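Local coordinates for protein cysteine synthase (Fusobacterium nucleatum subsp. nucleatum strain ATCC 25586, PDB 5XEM) that produces hydrogen sulfide through pyridoxal phosphate-dependent beta-replacement chemistry, with lanthionine captured as a Schiff base with the cofactor, and probably makes L-cysteine from O-acetyl-L-serine and sulfide, at residues 17-22 and 166-171; 79-84 and 92-97; 187-192 and 238-243; 245-250 and 274-279. All blocks are in the same frame, centred on the assembly; numbering follows the deposited sequence. Where two conformers were deposited one is given.

Interaction 1 of 4, residues 17-22 and 166-171; sequences TPLVKI and KDLNNK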
loop_
_atom_site.group_PDB
_atom_site.type_symbol
_atom_site.label_atom_id
_atom_site.label_comp_id
_atom_site.label_asym_id
_atom_site.label_seq_id
_atom_site.Cartn_x
_atom_site.Cartn_y
_atom_site.Cartn_z
ATOM N N THR A 17 -0.163 3.478 -12.489
ATOM C CA THR A 17 -1.059 2.807 -11.564
ATOM C C THR A 17 -2.123 2.048 -12.338
ATOM O O THR A 17 -2.470 2.427 -13.447
ATOM C CB THR A 17 -1.765 3.804 -10.643
ATOM O OG1 THR A 17 -2.406 4.807 -11.434
ATOM C CG2 THR A 17 -0.711 4.477 -9.717
ATOM N N PRO A 18 -2.679 1.014 -11.732
ATOM C CA PRO A 18 -3.668 0.221 -12.468
ATOM C C PRO A 18 -5.071 0.816 -12.522
ATOM O O PRO A 18 -5.481 1.591 -11.618
ATOM C CB PRO A 18 -3.661 -1.100 -11.711
ATOM C CG PRO A 18 -3.263 -0.740 -10.315
ATOM C CD PRO A 18 -2.284 0.392 -10.454
ATOM N N LEU A 19 -5.793 0.449 -13.582
ATOM C CA LEU A 19 -7.214 0.766 -13.768
ATOM C C LEU A 19 -7.944 -0.555 -13.555
ATOM O O LEU A 19 -7.642 -1.534 -14.218
ATOM C CB LEU A 19 -7.511 1.184 -15.214
ATOM C CG LEU A 19 -7.897 2.601 -15.584
ATOM C CD1 LEU A 19 -8.469 2.617 -17.003
ATOM C CD2 LEU A 19 -8.870 3.240 -14.598
ATOM N N VAL A 20 -8.892 -0.600 -12.650
ATOM C CA VAL A 20 -9.602 -1.836 -12.338
ATOM C C VAL A 20 -11.073 -1.697 -12.689
ATOM O O VAL A 20 -11.695 -0.690 -12.360
ATOM C CB VAL A 20 -9.482 -2.150 -10.839
ATOM C CG1 VAL A 20 -10.161 -3.479 -10.495
ATOM C CG2 VAL A 20 -8.017 -2.175 -10.435
ATOM N N LYS A 21 -11.630 -2.713 -13.329
ATOM C CA LYS A 21 -13.063 -2.696 -13.653
ATOM C C LYS A 21 -13.879 -3.095 -12.446
ATOM O O LYS A 21 -13.469 -3.977 -11.700
ATOM C CB LYS A 21 -13.391 -3.646 -14.811
ATOM C CG LYS A 21 -14.878 -3.613 -15.162
ATOM C CD LYS A 21 -15.129 -3.727 -16.656
ATOM C CE LYS A 21 -16.637 -3.717 -16.952
ATOM N NZ LYS A 21 -17.082 -5.022 -17.522
ATOM N N ILE A 22 -15.038 -2.469 -12.277
ATOM C CA ILE A 22 -15.957 -2.776 -11.189
ATOM C C ILE A 22 -16.901 -3.883 -11.671
ATOM O O ILE A 22 -17.588 -3.707 -12.681
ATOM C CB ILE A 22 -16.729 -1.518 -10.739
ATOM C CG1 ILE A 22 -15.756 -0.494 -10.143
ATOM C CG2 ILE A 22 -17.813 -1.833 -9.711
ATOM C CD1 ILE A 22 -15.176 -0.893 -8.796
ATOM N N LYS A 166 -4.160 5.566 -22.397
ATOM C CA LYS A 166 -3.444 4.390 -22.910
ATOM C C LYS A 166 -4.171 3.134 -22.514
ATOM O O LYS A 166 -4.381 2.247 -23.349
ATOM C CB LYS A 166 -1.991 4.336 -22.405
ATOM C CG LYS A 166 -1.164 3.151 -22.943
ATOM C CD LYS A 166 0.248 3.110 -22.360
ATOM C CE LYS A 166 0.300 2.500 -20.959
ATOM N NZ LYS A 166 -0.148 3.407 -19.854
ATOM N N ASP A 167 -4.567 3.039 -21.245
ATOM C CA ASP A 167 -5.127 1.782 -20.719
ATOM C C ASP A 167 -6.517 1.477 -21.279
ATOM O O ASP A 167 -6.919 0.308 -21.356
ATOM C CB ASP A 167 -5.192 1.798 -19.188
ATOM C CG ASP A 167 -3.827 1.593 -18.538
ATOM O OD1 ASP A 167 -2.870 1.252 -19.259
ATOM O OD2 ASP A 167 -3.716 1.766 -17.297
ATOM N N LEU A 168 -7.262 2.516 -21.627
ATOM C CA LEU A 168 -8.602 2.334 -22.223
ATOM C C LEU A 168 -8.590 2.578 -23.731
ATOM O O LEU A 168 -9.655 2.699 -24.336
ATOM C CB LEU A 168 -9.623 3.250 -21.558
ATOM C CG LEU A 168 -10.133 2.813 -20.179
ATOM C CD1 LEU A 168 -10.945 3.922 -19.536
ATOM C CD2 LEU A 168 -10.977 1.556 -20.292
ATOM N N ASN A 169 -7.395 2.652 -24.323
ATOM C CA ASN A 169 -7.216 2.806 -25.777
ATOM C C ASN A 169 -8.060 3.956 -26.323
ATOM O O ASN A 169 -8.829 3.808 -27.284
ATOM C CB ASN A 169 -7.531 1.481 -26.481
ATOM C CG ASN A 169 -7.090 1.465 -27.927
ATOM O OD1 ASN A 169 -6.140 2.143 -28.306
ATOM N ND2 ASN A 169 -7.782 0.673 -28.748
ATOM N N ASN A 170 -7.910 5.107 -25.677
ATOM C CA ASN A 170 -8.622 6.333 -26.025
ATOM C C ASN A 170 -10.132 6.263 -26.022
ATOM O O ASN A 170 -10.775 7.114 -26.628
ATOM C CB ASN A 170 -8.136 6.860 -27.376
ATOM C CG ASN A 170 -6.675 7.164 -27.366
ATOM O OD1 ASN A 170 -6.159 7.716 -26.399
ATOM N ND2 ASN A 170 -5.983 6.782 -28.428
ATOM N N LYS A 171 -10.696 5.289 -25.314
ATOM C CA LYS A 171 -12.141 5.168 -25.185
ATOM C C LYS A 171 -12.567 5.505 -23.767
ATOM O O LYS A 171 -12.704 4.631 -22.905
ATOM C CB LYS A 171 -12.598 3.768 -25.585
ATOM C CG LYS A 171 -12.346 3.450 -27.055
ATOM C CD LYS A 171 -13.256 4.227 -28.013
ATOM C CE LYS A 171 -14.584 3.513 -28.313
ATOM N NZ LYS A 171 -15.613 3.518 -27.219
HETATM O O HOH W 1 -1.420 2.726 -15.967
HETATM O O HOH W 2 -4.196 -0.584 -15.895
#

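Interaction 2 of 4, residues 79-84 and 92-97; sequences IGLAMI and LKIVMP. With ACT (acetate ion), chain E.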
loop_
_atom_site.group_PDB
_atom_site.type_symbol
_atom_site.label_atom_id
_atom_site.label_comp_id
_atom_site.label_asym_id
_atom_site.label_seq_id
_atom_site.Cartn_x
_atom_site.Cartn_y
_atom_site.Cartn_z
ATOM N N ILE A 79 2.988 13.097 3.039
ATOM C CA ILE A 79 3.550 11.741 2.935
ATOM C C ILE A 79 4.366 11.557 1.661
ATOM O O ILE A 79 5.464 11.052 1.705
ATOM C CB ILE A 79 2.449 10.679 3.026
ATOM C CG1 ILE A 79 1.797 10.746 4.411
ATOM C CG2 ILE A 79 3.006 9.292 2.661
ATOM C CD1 ILE A 79 0.454 10.019 4.444
ATOM N N GLY A 80 3.830 11.974 0.516
ATOM C CA GLY A 80 4.565 11.917 -0.730
ATOM C C GLY A 80 5.870 12.715 -0.716
ATOM O O GLY A 80 6.899 12.240 -1.161
ATOM N N LEU A 81 5.823 13.931 -0.210
ATOM C CA LEU A 81 7.028 14.726 0.006
ATOM C C LEU A 81 7.994 14.062 0.960
ATOM O O LEU A 81 9.186 14.040 0.700
ATOM C CB LEU A 81 6.682 16.127 0.515
ATOM C CG LEU A 81 6.034 17.058 -0.490
ATOM C CD1 LEU A 81 5.474 18.286 0.223
ATOM C CD2 LEU A 81 7.049 17.455 -1.567
ATOM N N ALA A 82 7.479 13.462 2.024
ATOM C CA ALA A 82 8.345 12.820 3.027
ATOM C C ALA A 82 9.144 11.650 2.422
ATOM O O ALA A 82 10.344 11.523 2.634
ATOM C CB ALA A 82 7.521 12.374 4.218
ATOM N N MET A 83 8.468 10.836 1.621
ATOM C CA MET A 83 9.080 9.653 1.007
ATOM C C MET A 83 10.159 10.115 0.032
ATOM O O MET A 83 11.291 9.599 0.026
ATOM C CB MET A 83 8.011 8.844 0.299
ATOM C CG MET A 83 8.540 7.654 -0.464
ATOM S SD MET A 83 7.258 6.857 -1.445
ATOM C CE MET A 83 7.030 8.140 -2.680
ATOM N N ILE A 84 9.832 11.112 -0.791
ATOM C CA ILE A 84 10.799 11.609 -1.762
ATOM C C ILE A 84 12.004 12.299 -1.086
ATOM O O ILE A 84 13.159 12.061 -1.463
ATOM C CB ILE A 84 10.128 12.501 -2.787
ATOM C CG1 ILE A 84 9.236 11.627 -3.687
ATOM C CG2 ILE A 84 11.182 13.277 -3.590
ATOM C CD1 ILE A 84 8.163 12.428 -4.388
ATOM N N LEU A 92 12.593 18.122 5.651
ATOM C CA LEU A 92 11.192 18.447 5.364
ATOM C C LEU A 92 10.504 18.830 6.684
ATOM O O LEU A 92 10.718 18.160 7.716
ATOM C CB LEU A 92 10.482 17.220 4.757
ATOM C CG LEU A 92 8.969 17.358 4.460
ATOM C CD1 LEU A 92 8.707 18.418 3.383
ATOM C CD2 LEU A 92 8.369 16.008 4.048
ATOM N N LYS A 93 9.735 19.913 6.651
ATOM C CA LYS A 93 8.830 20.312 7.720
ATOM C C LYS A 93 7.435 20.394 7.120
ATOM O O LYS A 93 7.254 20.954 6.043
ATOM C CB LYS A 93 9.233 21.665 8.317
ATOM C CG LYS A 93 10.612 21.720 8.938
ATOM C CD LYS A 93 10.814 23.037 9.669
ATOM C CE LYS A 93 12.189 23.081 10.310
ATOM N NZ LYS A 93 12.272 24.093 11.413
ATOM N N ILE A 94 6.456 19.798 7.804
ATOM C CA ILE A 94 5.098 19.768 7.336
ATOM C C ILE A 94 4.180 20.393 8.392
ATOM O O ILE A 94 4.381 20.200 9.590
ATOM C CB ILE A 94 4.666 18.318 7.046
ATOM C CG1 ILE A 94 5.399 17.783 5.804
ATOM C CG2 ILE A 94 3.160 18.220 6.950
ATOM C CD1 ILE A 94 4.985 18.414 4.512
ATOM N N VAL A 95 3.215 21.171 7.935
ATOM C CA VAL A 95 2.152 21.715 8.799
ATOM C C VAL A 95 0.853 21.087 8.391
ATOM O O VAL A 95 0.490 21.109 7.201
ATOM C CB VAL A 95 2.010 23.238 8.712
ATOM C CG1 VAL A 95 0.982 23.721 9.726
ATOM C CG2 VAL A 95 3.368 23.904 8.960
ATOM N N MET A 96 0.128 20.548 9.373
ATOM C CA MET A 96 -1.112 19.825 9.117
ATOM C C MET A 96 -2.151 20.126 10.196
ATOM O O MET A 96 -1.774 20.426 11.325
ATOM C CB MET A 96 -0.818 18.317 9.114
ATOM C CG MET A 96 -1.958 17.420 8.647
ATOM S SD MET A 96 -1.466 15.685 8.499
ATOM C CE MET A 96 -0.831 15.439 10.158
ATOM N N PRO A 97 -3.445 20.006 9.857
ATOM C CA PRO A 97 -4.457 20.122 10.913
ATOM C C PRO A 97 -4.430 18.924 11.866
ATOM O O PRO A 97 -4.276 17.791 11.416
ATOM C CB PRO A 97 -5.781 20.106 10.137
ATOM C CG PRO A 97 -5.439 20.438 8.737
ATOM C CD PRO A 97 -4.073 19.833 8.541
HETATM C C ACT E . 13.173 14.460 6.505
HETATM O O ACT E . 14.079 13.734 7.021
HETATM O OXT ACT E . 12.887 15.563 7.039
HETATM C CH3 ACT E . 12.459 13.983 5.260
#

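Interaction 3 of 4, residues 187-192 and 238-243; sequences GTAKKL and GSLADD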
loop_
_atom_site.group_PDB
_atom_site.type_symbol
_atom_site.label_atom_id
_atom_site.label_comp_id
_atom_site.label_asym_id
_atom_site.label_seq_id
_atom_site.Cartn_x
_atom_site.Cartn_y
_atom_site.Cartn_z
ATOM N N GLY A 187 -5.797 18.984 -13.940
ATOM C CA GLY A 187 -4.737 18.565 -14.827
ATOM C C GLY A 187 -5.128 17.370 -15.677
ATOM O O GLY A 187 -4.855 17.324 -16.882
ATOM N N THR A 188 -5.796 16.388 -15.067
ATOM C CA THR A 188 -6.206 15.219 -15.810
ATOM C C THR A 188 -7.289 15.590 -16.829
ATOM O O THR A 188 -7.199 15.174 -17.989
ATOM C CB THR A 188 -6.716 14.115 -14.885
ATOM O OG1 THR A 188 -5.767 13.919 -13.819
ATOM C CG2 THR A 188 -6.921 12.804 -15.668
ATOM N N ALA A 189 -8.275 16.400 -16.413
ATOM C CA ALA A 189 -9.402 16.760 -17.278
ATOM C C ALA A 189 -8.947 17.577 -18.464
ATOM O O ALA A 189 -9.511 17.412 -19.553
ATOM C CB ALA A 189 -10.462 17.544 -16.498
ATOM N N LYS A 190 -7.950 18.453 -18.265
ATOM C CA LYS A 190 -7.418 19.289 -19.348
ATOM C C LYS A 190 -6.838 18.426 -20.455
ATOM O O LYS A 190 -7.164 18.609 -21.640
ATOM C CB LYS A 190 -6.379 20.270 -18.845
ATOM C CG LYS A 190 -5.831 21.246 -19.904
ATOM C CD LYS A 190 -4.941 22.296 -19.257
ATOM C CE LYS A 190 -4.324 23.241 -20.281
ATOM N NZ LYS A 190 -3.208 24.061 -19.733
ATOM N N LYS A 191 -6.032 17.433 -20.077
ATOM C CA LYS A 191 -5.434 16.555 -21.068
ATOM C C LYS A 191 -6.476 15.721 -21.776
ATOM O O LYS A 191 -6.458 15.600 -23.013
ATOM C CB LYS A 191 -4.343 15.661 -20.462
ATOM C CG LYS A 191 -3.814 14.568 -21.397
ATOM C CD LYS A 191 -3.195 15.073 -22.694
ATOM C CE LYS A 191 -1.906 15.845 -22.483
ATOM N NZ LYS A 191 -0.784 15.059 -21.912
ATOM N N LEU A 192 -7.389 15.149 -21.011
ATOM C CA LEU A 192 -8.401 14.286 -21.579
ATOM C C LEU A 192 -9.284 15.039 -22.602
ATOM O O LEU A 192 -9.599 14.495 -23.664
ATOM C CB LEU A 192 -9.276 13.685 -20.480
ATOM C CG LEU A 192 -8.620 12.662 -19.531
ATOM C CD1 LEU A 192 -9.640 12.173 -18.491
ATOM C CD2 LEU A 192 -7.979 11.518 -20.295
ATOM N N GLY A 238 -12.191 25.661 -13.096
ATOM C CA GLY A 238 -13.620 25.363 -13.127
ATOM C C GLY A 238 -14.225 25.390 -14.521
ATOM O O GLY A 238 -15.330 24.909 -14.723
ATOM N N SER A 239 -13.496 25.927 -15.492
ATOM C CA SER A 239 -13.975 25.931 -16.879
ATOM C C SER A 239 -14.021 24.519 -17.462
ATOM O O SER A 239 -14.697 24.275 -18.467
ATOM C CB SER A 239 -13.117 26.845 -17.747
ATOM O OG SER A 239 -11.828 26.299 -17.964
ATOM N N LEU A 240 -13.321 23.589 -16.807
ATOM C CA LEU A 240 -13.299 22.179 -17.196
ATOM C C LEU A 240 -14.477 21.378 -16.638
ATOM O O LEU A 240 -14.746 20.279 -17.110
ATOM C CB LEU A 240 -11.969 21.545 -16.743
ATOM C CG LEU A 240 -10.700 22.120 -17.376
ATOM C CD1 LEU A 240 -9.443 21.638 -16.655
ATOM C CD2 LEU A 240 -10.634 21.737 -18.856
ATOM N N ALA A 241 -15.193 21.921 -15.651
ATOM C CA ALA A 241 -16.242 21.171 -14.943
ATOM C C ALA A 241 -17.559 21.174 -15.697
ATOM O O ALA A 241 -18.187 22.211 -15.808
ATOM C CB ALA A 241 -16.473 21.766 -13.552
ATOM N N ASP A 242 -17.996 20.017 -16.165
ATOM C CA ASP A 242 -19.284 19.920 -16.839
ATOM C C ASP A 242 -20.474 20.043 -15.897
ATOM O O ASP A 242 -21.566 20.406 -16.331
ATOM C CB ASP A 242 -19.357 18.659 -17.676
ATOM C CG ASP A 242 -18.488 18.748 -18.906
ATOM O OD1 ASP A 242 -18.867 19.477 -19.843
ATOM O OD2 ASP A 242 -17.407 18.110 -18.935
ATOM N N ASP A 243 -20.252 19.737 -14.617
ATOM C CA ASP A 243 -21.183 19.985 -13.520
ATOM C C ASP A 243 -20.330 19.794 -12.254
ATOM O O ASP A 243 -19.212 19.308 -12.360
ATOM C CB ASP A 243 -22.322 18.961 -13.542
ATOM C CG ASP A 243 -23.548 19.399 -12.752
ATOM O OD1 ASP A 243 -23.547 20.517 -12.191
ATOM O OD2 ASP A 243 -24.504 18.610 -12.683
#

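Interaction 4 of 4, residues 245-250 and 274-279; sequences LVCEDD and TFKAAL. With CA (calcium ion), chain J.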
loop_
_atom_site.group_PDB
_atom_site.type_symbol
_atom_site.label_atom_id
_atom_site.label_comp_id
_atom_site.label_asym_id
_atom_site.label_seq_id
_atom_site.Cartn_x
_atom_site.Cartn_y
_atom_site.Cartn_z
ATOM N N LEU A 245 -20.312 17.736 -8.779
ATOM C CA LEU A 245 -20.962 16.641 -8.081
ATOM C C LEU A 245 -20.585 16.737 -6.608
ATOM O O LEU A 245 -19.562 17.339 -6.258
ATOM C CB LEU A 245 -20.540 15.296 -8.657
ATOM C CG LEU A 245 -20.676 15.151 -10.185
ATOM C CD1 LEU A 245 -20.181 13.784 -10.636
ATOM C CD2 LEU A 245 -22.113 15.397 -10.623
ATOM N N VAL A 246 -21.438 16.170 -5.771
ATOM C CA VAL A 246 -21.224 16.163 -4.348
ATOM C C VAL A 246 -21.451 14.796 -3.730
ATOM O O VAL A 246 -22.077 13.920 -4.332
ATOM C CB VAL A 246 -22.131 17.187 -3.638
ATOM C CG1 VAL A 246 -21.926 18.572 -4.233
ATOM C CG2 VAL A 246 -23.608 16.748 -3.691
ATOM N N CYS A 247 -20.970 14.642 -2.494
ATOM C CA CYS A 247 -21.239 13.458 -1.698
ATOM C C CYS A 247 -21.320 13.814 -0.219
ATOM O O CYS A 247 -20.492 14.551 0.300
ATOM C CB CYS A 247 -20.161 12.410 -1.917
ATOM S SG CYS A 247 -20.542 10.805 -1.176
ATOM N N GLU A 248 -22.343 13.298 0.446
ATOM C CA GLU A 248 -22.480 13.409 1.899
ATOM C C GLU A 248 -21.474 12.505 2.627
ATOM O O GLU A 248 -21.046 11.486 2.110
ATOM C CB GLU A 248 -23.919 13.080 2.336
ATOM C CG GLU A 248 -24.993 14.005 1.737
ATOM C CD GLU A 248 -25.158 15.338 2.479
ATOM O OE1 GLU A 248 -24.446 15.605 3.470
ATOM O OE2 GLU A 248 -26.037 16.130 2.072
ATOM N N ASP A 249 -21.113 12.900 3.832
ATOM C CA ASP A 249 -20.154 12.140 4.638
ATOM C C ASP A 249 -20.580 10.680 4.795
ATOM O O ASP A 249 -19.782 9.785 4.565
ATOM C CB ASP A 249 -20.040 12.754 6.024
ATOM C CG ASP A 249 -19.384 14.130 6.041
ATOM O OD1 ASP A 249 -18.729 14.532 5.028
ATOM O OD2 ASP A 249 -19.499 14.798 7.086
ATOM N N ASP A 250 -21.835 10.437 5.199
ATOM C CA ASP A 250 -22.278 9.069 5.479
ATOM C C ASP A 250 -22.213 8.189 4.243
ATOM O O ASP A 250 -21.760 7.046 4.313
ATOM C CB ASP A 250 -23.676 9.011 6.202
ATOM C CG ASP A 250 -24.837 9.746 5.448
ATOM O OD1 ASP A 250 -24.602 10.384 4.387
ATOM O OD2 ASP A 250 -25.997 9.674 5.931
ATOM N N THR A 274 -16.063 9.878 -4.231
ATOM C CA THR A 274 -15.949 10.027 -5.676
ATOM C C THR A 274 -16.663 8.898 -6.415
ATOM O O THR A 274 -17.389 9.131 -7.406
ATOM C CB THR A 274 -14.465 10.117 -6.097
ATOM O OG1 THR A 274 -13.852 11.169 -5.356
ATOM C CG2 THR A 274 -14.313 10.365 -7.591
ATOM N N PHE A 275 -16.520 7.689 -5.882
ATOM C CA PHE A 275 -17.166 6.537 -6.450
ATOM C C PHE A 275 -18.683 6.644 -6.277
ATOM O O PHE A 275 -19.427 6.320 -7.179
ATOM C CB PHE A 275 -16.663 5.229 -5.827
ATOM C CG PHE A 275 -17.138 4.023 -6.554
ATOM C CD1 PHE A 275 -16.526 3.636 -7.731
ATOM C CD2 PHE A 275 -18.228 3.303 -6.094
ATOM C CE1 PHE A 275 -16.980 2.536 -8.418
ATOM C CE2 PHE A 275 -18.697 2.197 -6.788
ATOM C CZ PHE A 275 -18.066 1.816 -7.950
ATOM N N LYS A 276 -19.138 7.125 -5.135
ATOM C CA LYS A 276 -20.579 7.281 -4.905
ATOM C C LYS A 276 -21.161 8.310 -5.882
ATOM O O LYS A 276 -22.223 8.091 -6.479
ATOM C CB LYS A 276 -20.833 7.669 -3.447
ATOM C CG LYS A 276 -22.228 8.182 -3.153
ATOM C CD LYS A 276 -23.315 7.157 -3.399
ATOM C CE LYS A 276 -24.656 7.748 -2.964
ATOM N NZ LYS A 276 -25.766 7.133 -3.741
ATOM N N ALA A 277 -20.446 9.410 -6.072
ATOM C CA ALA A 277 -20.858 10.440 -7.022
ATOM C C ALA A 277 -20.891 9.857 -8.432
ATOM O O ALA A 277 -21.778 10.195 -9.242
ATOM C CB ALA A 277 -19.916 11.627 -6.964
ATOM N N ALA A 278 -19.938 8.980 -8.743
ATOM C CA ALA A 278 -19.901 8.327 -10.054
ATOM C C ALA A 278 -21.053 7.378 -10.255
ATOM O O ALA A 278 -21.571 7.270 -11.375
ATOM C CB ALA A 278 -18.591 7.581 -10.277
ATOM N N LEU A 279 -21.413 6.660 -9.199
ATOM C CA LEU A 279 -22.547 5.738 -9.259
ATOM C C LEU A 279 -23.837 6.506 -9.446
ATOM O O LEU A 279 -24.685 6.067 -10.190
ATOM C CB LEU A 279 -22.658 4.924 -7.994
ATOM C CG LEU A 279 -21.909 3.610 -7.926
ATOM C CD1 LEU A 279 -22.335 2.848 -6.666
ATOM C CD2 LEU A 279 -22.193 2.747 -9.145
HETATM CA CA CA J . -27.049 11.114 4.073
HETATM O O HOH W 3 -27.517 8.492 3.330
HETATM O O HOH W 4 -27.211 11.101 1.774
#

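Interaction 1 of 4, residues 17-22 and 166-171
Leu19, on strand 19-21, and Asp167, at the end of helix 151-167, bring their CA atoms to 7.3 Å, the segments' nearest backbone approach. Within this chain the strand is outermost in the mixed sheet of this fold type II PLP enzyme; its backbone hydrogen-bonds to the second subunit, not directly to the helix end. The apolar join is leucine on leucine: Leu19 CD1 reaches Leu168 CG at 3.6 Å, the two side chains crossing at about a right angle, and the same methyl lies 4.0 Å from Asp167 CB. Leu168 has CG opposite its carbonyl carbon (chi1 -77°), and its branched end comes nearer to the strand than its CB does. Branched, apolar side chains suit this buried spot, which Val293 of strand 291-296 and Leu6 of the second subunit also line. Just beyond Leu168 the helix closes in a Schellman motif, with Asn169, at positive phi, as its C-prime residue. Asp167 supplies the polar half through water, while OD1 forms a salt bridge with Lys166 NZ. One water donates to Asp167 OD2 and Thr17 O; a second donates to Asp167 OD2 at 2.8 Å and accepts from Leu19 N at 3.0 Å.

Interaction 2 of 4, residues 79-84 and 92-97
A beta-alpha-beta unit, strand 68-72, helix 76-88 and strand 92-97, turns back on itself here, and Leu92, at the start of the returning strand, packs against Leu81 and Ala82 of the helix. The unit belongs to the smaller, parallel sheet of the enzyme. Over these segments helix and strand run nearly antiparallel, at 171°, with axes 9.3 Å apart, a spacing that one layer of aliphatic side chains fills. Leu92 does most of the filling. With CG trans to its backbone N (chi1 177°), it sends CD2 onto the helix surface, 3.3 Å from Ala82 CA and 3.7 Å from Ala82 CB. Alanine suits that place because its single methyl lets the leucine come right down to the helix backbone. Leu81 lies alongside, its CB 3.9 Å from Leu92 CD2. Ala50 and Ile54 of helix 46-60 also pack against Leu81. Next to the leucine packing an acetate, probably from the crystallisation liquor, receives the Leu92 N-H at OXT over 2.9 Å (N-H...O 159°). Farther along the strand, Leu81 CD1 lies 4.3 Å from Ile94 CD1.

Interaction 3 of 4, residues 187-192 and 238-243
This is a small apolar contact in which Leu240, in the long connection leading to strand 245-247, rests on Ala189 and Lys190 of helix 183-195, at the side of the larger sheet's Rossmann-like domain. The two segments approach most closely at Ala189 and Leu240, whose CA atoms are 6.7 Å apart. Residues 238-240 form a short 3-10 turn, ended by the backbone bond from Ala241 N to Gly238 O, and Leu240 points from it toward the helix.

Both methyls of the leucine rest on the same face of the helix at Lys190. CD1 sits 3.9 Å from Lys190 N and 4.0 Å from Lys190 CB, whereas CD2 comes to 4.1 Å from Lys190 CA. A chi1 of -63° sets the leucine CG beside its own backbone N, which carries the fork across to the helix. The same CD1 lies 4.2 Å from Ala189 CB, and the short side chain of alanine allows a close approach.

Lys190 contributes its backbone and CB only; beyond CG its chain is extended and leads away, and NZ hydrogen-bonds to a diethylene glycol molecule, probably from the crystallisation liquor. Polar links lie just outside: Lys193 NZ, one turn away from Ala189, bonds to Leu240 O and makes a salt bridge with Asp242 OD2, which also takes the Thr201 N-H.

Since no hydrogen bond runs directly between the two segments, their own contact is purely van der Waals and non-directional; a leucine fork fits it, while the lysine can lend its backbone and CB with probably little desolvation of its charged end.

Interaction 4 of 4, residues 245-250 and 274-279
A calcium ion is gripped by both carboxylate oxygens of Asp250, OD1 and OD2 each lying 2.6 Å from the metal, just past the strand where Cys247 meets Lys276, and Leu245 meets Ala277, of helix 269-284. Two waters add to the shell, the nearer with its oxygen 2.3 Å from the calcium ion. With CG between the backbone N and the carbonyl carbon (chi1 56°), the Asp250 carboxylate reaches the ion with both oxygens from the first turn of helix 249-263, for which Glu248 occupies the N-cap position.

The contact itself belongs to the larger sheet: segment 274-279 of the helix crosses strand 245-247 at 123°, axes 7.6 Å apart. Alanine suits the nearest backbone approach: Ala277 CB faces the strand, 4.1 Å from Leu245 CB and equally far from Val246 O. Two residues along the strand from Leu245, Cys247, small and buried, turns SG onto the aliphatic part of Lys276, 3.7 Å from CG. The lysine chain bends at chi2 (63°), and its amine leads away to a salt bridge with Asp280, beside a bound methoxyethoxyethanol.

The two parts of segment 245-250, strand and helix start, thus differ in chemistry. The strand-helix interface rests on apolar contacts and the sulfur, with no direct hydrogen bond, whereas the calcium site lies farther along, on the start of the next helix; acidic Asp250 would be expected to remain deprotonated while it holds the metal.

In the fold
Interaction 2 is nested inside the long loop that interaction 1 closes; interactions 3 and 4 follow in series, their segments adjoining. Interactions 1 and 4 reach the two outermost strands of this chain's mixed sheet, 19-21 and 245-247, yet touch where Ile22 CG1 packs on Phe275 CE1 at 3.7 Å; their centres are 21 Å apart. Interaction 3, 18 Å from both centre to centre, binds helix 183-195 to the approach to strand 245-247. Interaction 2 lies in the separate parallel sheet, 28 to 30 Å from the others' centres. The contacts thus fall in both domains, three in one, with the cofactor between them; strand 19-21 also hydrogen-bonds to the second subunit.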